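Light harvesting complex 1 Protein W (Rhodopseudomonas palustris, PDB 6Z5S) probably interrupts the light-harvesting 1 ring around the reaction centre, leaving an opening through which quinones could pass. Local coordinates at residues Lys30-Ala35 / Trp90-Gln95; Ala39-Gly44 / Val84-Phe89. One frame throughout, in Å; residues are numbered along the deposited sequence.

Contact 1 (Lys30-Ala35 / Trp90-Gln95); sequences KLYCQA and WFFRRQ. With CRT (spirilloxanthin), chain B.
Y32 sets its CG between its backbone N and carbonyl carbon (chi1 83°), which carries the ring toward R93. R93 starts extended from its backbone but folds at chi2 (66°) and again at chi3. The double bend brings the guanidinium to the CD1-CE1 rim of the tyrosine. R93 NH1 comes within 3.2 Å of Y32 CD1, and it is about as near to CE1. The two planes stand 87° apart, with the edge of the guanidinium directed at the ring. R93 NE lies above one face of the Y32 ring, offset toward the rim, and CB of C33 covers the centre of the opposite face. F92 and W90 complete the contact. CE2 of F92 meets CB of Y32 at 3.4 Å. W90 runs alongside the tyrosine in the same direction, and its CZ3 lies 4.0 Å from Y32 CD2. One face of the indole carries CB of R93.

These residues join the loop between helices 10-24 and 37-57 to the segment that follows helix 67-89, at one end of the helical bundle. F92 also reaches helix 10-24 at A23. No hydrogen bond crosses the contact. Within the loop, K30 NZ donates to Y32 OH at 2.7 Å, which ties down the phenol end of the ring. K30 NZ and R93 NH1 are 5.2 Å apart, so their like charges may disfavour closer approach. The loop also lines the spirilloxanthin pocket. L31 CD1 lies 3.7 Å from C8 of the carotenoid. Q34, extended beyond CG, directs its amide to the methoxy end of the pigment, and A35 CB packs on C13.

Contact 2 (Ala39-Gly44 / Val84-Phe89); sequences ASMVVG and VGPVVF. With BCL (bacteriochlorophyll a), chain C.
Helix segments 39-44 and 84-89 run in roughly opposite directions, at 141°, with their axes 7.5 Å apart at the closest point. The backbones come nearest at M41 and G85, whose CA atoms are 4.9 Å apart. With no side chain, G85 lets the helices come this close, and its CA makes a CH...O contact of 3.3 Å to S40 O. Helix 84-89 is kinked at P86, whose N has no bond to the preceding turn.

S40 turns OG away from its own backbone N (chi1 176°) and toward the other helix. There it gives a weak hydrogen bond of 2.8 Å to G85 O, a carbonyl that also accepts from F89 N. CB of F89 packs beside the hydroxyl. On another side, M41 crosses P86 at about a right angle and sets CE 3.7 Å from P86 CG. The same methionine faces the pigment, with SD 3.6 Å from C7 of the bacteriochlorophyll a tail.

Both helices are predicted to span the membrane. In that apolar setting S40 places its buried hydroxyl on a backbone carbonyl, so the link between the helices is polar but weak, with F89 CB beside it and the M41-P86 packing nearby.

In the fold
From the N terminus the chain first forms helix 10-24. The loop after it supplies residues 30-35 of contact 1. Helix 37-57 then supplies residues 39-44 of contact 2. The chain turns back through helix 67-89, whose last part closes contact 2, and residues 90-95 then close contact 1. The contacts are therefore nested, with contact 2 the inner one. Contact 2 joins the last two helices in the interior, while contact 1 joins the loop and tail at the surface. Their centres are 11 Å apart. They touch where F89 CZ packs 3.7 Å from Y32 CA, and the F89 and F92 rings also meet. Helix 10-24 borders both.

Contact 1 (Lys30-Ala35 / Trp90-Gln95)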
loop_
_atom_site.group_PDB
_atom_site.type_symbol
_atom_site.label_atom_id
_atom_site.label_comp_id
_atom_site.label_asym_id
_atom_site.label_seq_id
_atom_site.Cartn_x
_atom_site.Cartn_y
_atom_site.Cartn_z
ATOM N N LYS A 30 -35.242 -23.144 25.714
ATOM C CA LYS A 30 -34.282 -22.106 26.073
ATOM C C LYS A 30 -33.558 -22.418 27.380
ATOM O O LYS A 30 -32.830 -21.572 27.905
ATOM C CB LYS A 30 -34.957 -20.726 26.129
ATOM C CG LYS A 30 -34.006 -19.549 26.203
ATOM C CD LYS A 30 -32.860 -19.690 25.223
ATOM C CE LYS A 30 -33.295 -19.413 23.803
ATOM N NZ LYS A 30 -32.120 -19.360 22.889
ATOM N N LEU A 31 -33.730 -23.623 27.918
ATOM C CA LEU A 31 -32.892 -24.090 29.008
ATOM C C LEU A 31 -31.639 -24.787 28.498
ATOM O O LEU A 31 -30.771 -25.141 29.301
ATOM C CB LEU A 31 -33.705 -24.996 29.944
ATOM C CG LEU A 31 -33.148 -25.324 31.332
ATOM C CD1 LEU A 31 -34.263 -25.380 32.342
ATOM C CD2 LEU A 31 -32.433 -26.653 31.328
ATOM N N TYR A 32 -31.505 -24.958 27.181
ATOM C CA TYR A 32 -30.206 -25.309 26.620
ATOM C C TYR A 32 -29.197 -24.195 26.863
ATOM O O TYR A 32 -28.062 -24.456 27.281
ATOM C CB TYR A 32 -30.333 -25.608 25.125
ATOM C CG TYR A 32 -30.314 -24.389 24.234
ATOM C CD1 TYR A 32 -31.431 -23.575 24.118
ATOM C CD2 TYR A 32 -29.176 -24.041 23.523
ATOM C CE1 TYR A 32 -31.419 -22.454 23.311
ATOM C CE2 TYR A 32 -29.154 -22.920 22.716
ATOM C CZ TYR A 32 -30.279 -22.132 22.613
ATOM O OH TYR A 32 -30.263 -21.016 21.810
ATOM N N CYS A 33 -29.600 -22.945 26.631
ATOM C CA CYS A 33 -28.803 -21.759 26.923
ATOM C C CYS A 33 -28.590 -21.573 28.411
ATOM O O CYS A 33 -27.911 -20.628 28.822
ATOM C CB CYS A 33 -29.493 -20.529 26.325
ATOM S SG CYS A 33 -28.615 -18.965 26.462
ATOM N N GLN A 34 -29.136 -22.468 29.214
ATOM C CA GLN A 34 -29.163 -22.397 30.661
ATOM C C GLN A 34 -28.378 -23.588 31.198
ATOM O O GLN A 34 -27.646 -24.249 30.459
ATOM C CB GLN A 34 -30.614 -22.327 31.144
ATOM C CG GLN A 34 -31.341 -21.117 30.555
ATOM C CD GLN A 34 -32.808 -21.033 30.919
ATOM O OE1 GLN A 34 -33.451 -22.039 31.197
ATOM N NE2 GLN A 34 -33.344 -19.820 30.914
ATOM N N ALA A 35 -28.511 -23.859 32.494
ATOM C CA ALA A 35 -27.628 -24.845 33.101
ATOM C C ALA A 35 -27.998 -26.253 32.668
ATOM O O ALA A 35 -28.238 -27.134 33.499
ATOM C CB ALA A 35 -27.666 -24.753 34.623
ATOM N N TRP A 90 -25.874 -31.583 22.991
ATOM C CA TRP A 90 -26.495 -30.914 21.852
ATOM C C TRP A 90 -27.612 -31.731 21.231
ATOM O O TRP A 90 -28.485 -31.177 20.550
ATOM C CB TRP A 90 -25.433 -30.601 20.801
ATOM C CG TRP A 90 -25.910 -29.703 19.713
ATOM C CD1 TRP A 90 -25.718 -29.875 18.377
ATOM C CD2 TRP A 90 -26.654 -28.485 19.859
ATOM N NE1 TRP A 90 -26.296 -28.845 17.679
ATOM C CE2 TRP A 90 -26.876 -27.978 18.566
ATOM C CE3 TRP A 90 -27.153 -27.774 20.957
ATOM C CZ2 TRP A 90 -27.577 -26.796 18.340
ATOM C CZ3 TRP A 90 -27.848 -26.604 20.730
ATOM C CH2 TRP A 90 -28.054 -26.126 19.432
ATOM N N PHE A 91 -27.624 -33.038 21.466
ATOM C CA PHE A 91 -28.742 -33.848 21.019
ATOM C C PHE A 91 -30.047 -33.473 21.709
ATOM O O PHE A 91 -31.110 -33.869 21.229
ATOM C CB PHE A 91 -28.407 -35.316 21.226
ATOM C CG PHE A 91 -27.433 -35.852 20.229
ATOM C CD1 PHE A 91 -26.889 -35.025 19.263
ATOM C CD2 PHE A 91 -27.067 -37.184 20.245
ATOM C CE1 PHE A 91 -25.995 -35.513 18.339
ATOM C CE2 PHE A 91 -26.174 -37.678 19.320
ATOM C CZ PHE A 91 -25.637 -36.842 18.365
ATOM N N PHE A 92 -29.999 -32.704 22.800
ATOM C CA PHE A 92 -31.218 -32.120 23.354
ATOM C C PHE A 92 -31.937 -31.280 22.309
ATOM O O PHE A 92 -33.072 -31.578 21.922
ATOM C CB PHE A 92 -30.892 -31.263 24.577
ATOM C CG PHE A 92 -31.947 -30.240 24.901
ATOM C CD1 PHE A 92 -33.133 -30.617 25.492
ATOM C CD2 PHE A 92 -31.751 -28.904 24.619
ATOM C CE1 PHE A 92 -34.099 -29.687 25.794
ATOM C CE2 PHE A 92 -32.723 -27.972 24.917
ATOM C CZ PHE A 92 -33.893 -28.364 25.508
ATOM N N ARG A 93 -31.288 -30.211 21.848
ATOM C CA ARG A 93 -31.881 -29.402 20.792
ATOM C C ARG A 93 -32.026 -30.205 19.508
ATOM O O ARG A 93 -32.951 -29.961 18.727
ATOM C CB ARG A 93 -31.046 -28.137 20.569
ATOM C CG ARG A 93 -31.494 -27.251 19.408
ATOM C CD ARG A 93 -32.861 -26.614 19.644
ATOM N NE ARG A 93 -32.860 -25.649 20.741
ATOM C CZ ARG A 93 -33.953 -25.058 21.212
ATOM N NH1 ARG A 93 -33.868 -24.194 22.213
ATOM N NH2 ARG A 93 -35.136 -25.329 20.679
ATOM N N ARG A 94 -31.150 -31.187 19.290
ATOM C CA ARG A 94 -31.308 -32.059 18.134
ATOM C C ARG A 94 -32.488 -33.014 18.270
ATOM O O ARG A 94 -32.756 -33.772 17.333
ATOM C CB ARG A 94 -30.025 -32.848 17.898
ATOM C CG ARG A 94 -28.901 -32.016 17.318
ATOM C CD ARG A 94 -29.177 -31.647 15.875
ATOM N NE ARG A 94 -28.540 -30.386 15.515
ATOM C CZ ARG A 94 -28.384 -29.956 14.268
ATOM N NH1 ARG A 94 -28.812 -30.690 13.252
ATOM N NH2 ARG A 94 -27.794 -28.791 14.037
ATOM N N GLN A 95 -33.182 -33.011 19.407
ATOM C CA GLN A 95 -34.448 -33.715 19.548
ATOM C C GLN A 95 -35.644 -32.873 19.135
ATOM O O GLN A 95 -36.624 -33.424 18.623
ATOM C CB GLN A 95 -34.660 -34.163 21.000
ATOM C CG GLN A 95 -33.738 -35.260 21.468
ATOM C CD GLN A 95 -33.949 -36.550 20.713
ATOM O OE1 GLN A 95 -33.130 -36.938 19.880
ATOM N NE2 GLN A 95 -35.049 -37.230 21.008
HETATM C C1M CRT B . -37.331 -19.749 30.408
HETATM O O1 CRT B . -37.150 -20.406 31.652
HETATM C C1 CRT B . -37.175 -19.614 32.853
HETATM C C2 CRT B . -36.075 -18.570 32.720
HETATM C C3 CRT B . -38.547 -18.967 32.966
HETATM C C4 CRT B . -36.907 -20.507 34.073
HETATM C C5 CRT B . -35.554 -21.142 34.137
HETATM C C6 CRT B . -34.621 -20.852 35.040
HETATM C C7 CRT B . -33.313 -21.362 35.107
HETATM C C8 CRT B . -32.964 -22.541 34.288
HETATM C C9 CRT B . -32.315 -20.774 35.893
HETATM C C10 CRT B . -30.987 -21.123 36.032
HETATM C C11 CRT B . -30.064 -20.375 36.733
HETATM C C12 CRT B . -28.730 -20.664 37.034
HETATM C C13 CRT B . -28.174 -21.955 36.598
HETATM C C14 CRT B . -27.899 -19.779 37.732
HETATM C C15 CRT B . -26.602 -19.958 38.169
HETATM C C16 CRT B . -25.901 -18.997 38.859
HETATM C C17 CRT B . -24.581 -18.995 39.316
HETATM C C18 CRT B . -23.797 -20.245 39.267
HETATM C C19 CRT B . -23.974 -17.831 39.792
HETATM C C20 CRT B . -22.655 -17.591 40.094
HETATM C C21 CRT B . -22.053 -16.372 40.354
HETATM C C22 CRT B . -20.737 -16.062 40.590
HETATM C C23 CRT B . -20.132 -14.805 40.664
HETATM C C24 CRT B . -20.983 -13.599 40.584
HETATM C C25 CRT B . -18.752 -14.650 40.793
HETATM C C26 CRT B . -17.986 -13.507 40.767
HETATM C C27 CRT B . -16.615 -13.571 40.801
HETATM C C28 CRT B . -15.658 -12.558 40.757
HETATM C C29 CRT B . -16.091 -11.146 40.770
HETATM C C30 CRT B . -14.298 -12.863 40.692
HETATM C C31 CRT B . -13.193 -12.056 40.581
HETATM C C32 CRT B . -11.957 -12.651 40.560
HETATM C C33 CRT B . -10.684 -12.108 40.412
HETATM C C34 CRT B . -10.539 -10.662 40.147
HETATM C C35 CRT B . -9.543 -12.905 40.515
HETATM C C36 CRT B . -8.274 -12.579 40.305
HETATM C C37 CRT B . -7.157 -13.566 40.379
HETATM C C38 CRT B . -6.412 -13.815 39.062
HETATM C C39 CRT B . -5.343 -14.878 39.255
HETATM C C40 CRT B . -7.395 -14.200 37.968
HETATM O O2 CRT B . -5.793 -12.581 38.666
HETATM C C2M CRT B . -5.005 -12.581 37.498
#

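Contact 2 (Ala39-Gly44 / Val84-Phe89)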
loop_
_atom_site.group_PDB
_atom_site.type_symbol
_atom_site.label_atom_id
_atom_site.label_comp_id
_atom_site.label_asym_id
_atom_site.label_seq_id
_atom_site.Cartn_x
_atom_site.Cartn_y
_atom_site.Cartn_z
ATOM N N ALA A 39 -23.885 -26.999 32.547
ATOM C CA ALA A 39 -23.583 -28.054 33.506
ATOM C C ALA A 39 -23.027 -29.291 32.821
ATOM O O ALA A 39 -22.186 -29.991 33.395
ATOM C CB ALA A 39 -24.830 -28.406 34.311
ATOM N N SER A 40 -23.477 -29.575 31.598
ATOM C CA SER A 40 -22.898 -30.666 30.826
ATOM C C SER A 40 -21.432 -30.428 30.509
ATOM O O SER A 40 -20.711 -31.383 30.204
ATOM C CB SER A 40 -23.674 -30.864 29.528
ATOM O OG SER A 40 -23.069 -31.860 28.732
ATOM N N MET A 41 -20.981 -29.179 30.567
ATOM C CA MET A 41 -19.582 -28.880 30.301
ATOM C C MET A 41 -18.718 -29.102 31.534
ATOM O O MET A 41 -17.615 -29.648 31.432
ATOM C CB MET A 41 -19.446 -27.441 29.815
ATOM C CG MET A 41 -18.058 -27.069 29.351
ATOM S SD MET A 41 -17.978 -25.353 28.818
ATOM C CE MET A 41 -18.966 -25.421 27.330
ATOM N N VAL A 42 -19.204 -28.703 32.705
ATOM C CA VAL A 42 -18.376 -28.696 33.903
ATOM C C VAL A 42 -18.549 -29.936 34.770
ATOM O O VAL A 42 -17.702 -30.186 35.639
ATOM C CB VAL A 42 -18.644 -27.431 34.741
ATOM C CG1 VAL A 42 -18.552 -26.199 33.864
ATOM C CG2 VAL A 42 -19.996 -27.521 35.413
ATOM N N VAL A 43 -19.614 -30.715 34.574
ATOM C CA VAL A 43 -19.747 -31.938 35.352
ATOM C C VAL A 43 -18.728 -32.976 34.914
ATOM O O VAL A 43 -18.429 -33.908 35.667
ATOM C CB VAL A 43 -21.176 -32.497 35.249
ATOM C CG1 VAL A 43 -21.394 -33.141 33.893
ATOM C CG2 VAL A 43 -21.439 -33.486 36.370
ATOM N N GLY A 44 -18.167 -32.825 33.722
ATOM C CA GLY A 44 -17.265 -33.801 33.170
ATOM C C GLY A 44 -15.949 -33.941 33.908
ATOM O O GLY A 44 -15.563 -35.040 34.320
ATOM N N VAL A 84 -16.499 -33.020 25.205
ATOM C CA VAL A 84 -17.449 -34.073 24.867
ATOM C C VAL A 84 -18.772 -33.888 25.590
ATOM O O VAL A 84 -19.793 -34.425 25.151
ATOM C CB VAL A 84 -16.874 -35.470 25.172
ATOM C CG1 VAL A 84 -17.033 -35.811 26.639
ATOM C CG2 VAL A 84 -17.547 -36.517 24.313
ATOM N N GLY A 85 -18.789 -33.148 26.692
ATOM C CA GLY A 85 -20.029 -32.840 27.366
ATOM C C GLY A 85 -21.023 -32.116 26.476
ATOM O O GLY A 85 -22.114 -32.622 26.186
ATOM N N PRO A 86 -20.663 -30.909 26.027
ATOM C CA PRO A 86 -21.621 -30.109 25.247
ATOM C C PRO A 86 -22.072 -30.758 23.952
ATOM O O PRO A 86 -23.240 -30.611 23.582
ATOM C CB PRO A 86 -20.851 -28.810 24.987
ATOM C CG PRO A 86 -19.867 -28.734 26.082
ATOM C CD PRO A 86 -19.454 -30.138 26.359
ATOM N N VAL A 87 -21.193 -31.468 23.242
ATOM C CA VAL A 87 -21.616 -32.032 21.963
ATOM C C VAL A 87 -22.579 -33.192 22.178
ATOM O O VAL A 87 -23.507 -33.387 21.387
ATOM C CB VAL A 87 -20.400 -32.442 21.114
ATOM C CG1 VAL A 87 -19.381 -31.323 21.097
ATOM C CG2 VAL A 87 -19.778 -33.725 21.620
ATOM N N VAL A 88 -22.396 -33.966 23.246
ATOM C CA VAL A 88 -23.366 -35.006 23.554
ATOM C C VAL A 88 -24.678 -34.382 23.998
ATOM O O VAL A 88 -25.760 -34.855 23.632
ATOM C CB VAL A 88 -22.809 -35.972 24.612
ATOM C CG1 VAL A 88 -23.912 -36.861 25.144
ATOM C CG2 VAL A 88 -21.705 -36.817 24.019
ATOM N N PHE A 89 -24.612 -33.300 24.776
ATOM C CA PHE A 89 -25.847 -32.645 25.192
ATOM C C PHE A 89 -26.598 -32.061 24.006
ATOM O O PHE A 89 -27.833 -32.046 24.005
ATOM C CB PHE A 89 -25.569 -31.544 26.207
ATOM C CG PHE A 89 -26.685 -30.554 26.322
ATOM C CD1 PHE A 89 -27.801 -30.846 27.073
ATOM C CD2 PHE A 89 -26.636 -29.346 25.652
ATOM C CE1 PHE A 89 -28.834 -29.955 27.170
ATOM C CE2 PHE A 89 -27.674 -28.451 25.747
ATOM C CZ PHE A 89 -28.773 -28.756 26.507
HETATM MG MG BCL C . -10.382 -27.537 37.933
HETATM C CHA BCL C . -12.900 -25.600 39.171
HETATM C CHB BCL C . -12.017 -27.701 35.001
HETATM C CHC BCL C . -7.719 -29.159 36.640
HETATM C CHD BCL C . -8.461 -26.812 40.770
HETATM N NA BCL C . -12.180 -26.972 37.267
HETATM C C1A BCL C . -13.061 -26.258 37.864
HETATM C C2A BCL C . -14.333 -26.105 37.098
HETATM C C3A BCL C . -14.142 -27.069 35.969
HETATM C C4A BCL C . -12.678 -27.285 36.069
HETATM C CMA BCL C . -14.885 -28.368 36.213
HETATM C CAA BCL C . -14.455 -24.708 36.528
HETATM C CBA BCL C . -15.816 -24.109 36.841
HETATM C CGA BCL C . -16.236 -23.221 35.704
HETATM O O1A BCL C . -15.666 -23.273 34.633
HETATM O O2A BCL C . -17.332 -22.286 35.852
HETATM N NB BCL C . -9.917 -28.293 36.088
HETATM C C1B BCL C . -10.693 -28.318 34.994
HETATM C C2B BCL C . -10.130 -28.955 33.782
HETATM C C3B BCL C . -8.823 -29.389 34.293
HETATM C C4B BCL C . -8.819 -28.949 35.705
HETATM C CMB BCL C . -10.781 -29.084 32.433
HETATM C CAB BCL C . -7.721 -30.119 33.604
HETATM O OBB BCL C . -6.979 -30.824 34.254
HETATM C CBB BCL C . -7.539 -29.946 32.129
HETATM N NC BCL C . -8.518 -27.938 38.540
HETATM C C1C BCL C . -7.592 -28.599 37.831
HETATM C C2C BCL C . -6.268 -28.697 38.498
HETATM C C3C BCL C . -6.557 -28.065 39.821
HETATM C C4C BCL C . -7.955 -27.601 39.646
HETATM C CMC BCL C . -5.891 -30.153 38.681
HETATM C CAC BCL C . -5.708 -26.839 40.100
HETATM C CBC BCL C . -4.292 -27.195 40.473
HETATM N ND BCL C . -10.508 -26.434 39.640
HETATM C C1D BCL C . -9.772 -26.204 40.732
HETATM C C2D BCL C . -10.439 -25.312 41.730
HETATM C C3D BCL C . -11.705 -25.096 41.037
HETATM C C4D BCL C . -11.670 -25.772 39.897
HETATM C CMD BCL C . -10.143 -24.688 43.060
HETATM C CAD BCL C . -13.001 -24.409 41.157
HETATM O OBD BCL C . -13.381 -23.666 42.121
HETATM C CBD BCL C . -13.811 -24.702 39.948
HETATM C CGD BCL C . -15.093 -25.334 40.369
HETATM O O1D BCL C . -15.111 -26.320 41.074
HETATM O O2D BCL C . -16.346 -24.736 39.969
HETATM C CED BCL C . -17.558 -25.188 40.554
HETATM C C1 BCL C . -18.156 -22.032 34.722
HETATM C C2 BCL C . -19.579 -22.340 35.108
HETATM C C3 BCL C . -20.595 -22.220 34.248
HETATM C C4 BCL C . -21.980 -22.547 34.722
HETATM C C5 BCL C . -20.355 -21.784 32.819
HETATM C C6 BCL C . -20.019 -22.987 31.942
HETATM C C7 BCL C . -19.503 -22.581 30.564
HETATM C C8 BCL C . -20.548 -21.818 29.755
HETATM C C9 BCL C . -21.270 -22.740 28.778
HETATM C C10 BCL C . -19.886 -20.631 29.056
HETATM C C11 BCL C . -20.035 -20.636 27.536
HETATM C C12 BCL C . -18.685 -20.821 26.850
HETATM C C13 BCL C . -18.187 -19.511 26.247
HETATM C C14 BCL C . -18.436 -19.475 24.746
HETATM C C15 BCL C . -16.703 -19.329 26.556
HETATM C C16 BCL C . -16.317 -17.853 26.595
HETATM C C17 BCL C . -14.868 -17.656 27.026
HETATM C C18 BCL C . -14.358 -16.284 26.598
HETATM C C19 BCL C . -12.848 -16.301 26.395
HETATM C C20 BCL C . -14.752 -15.197 27.592
#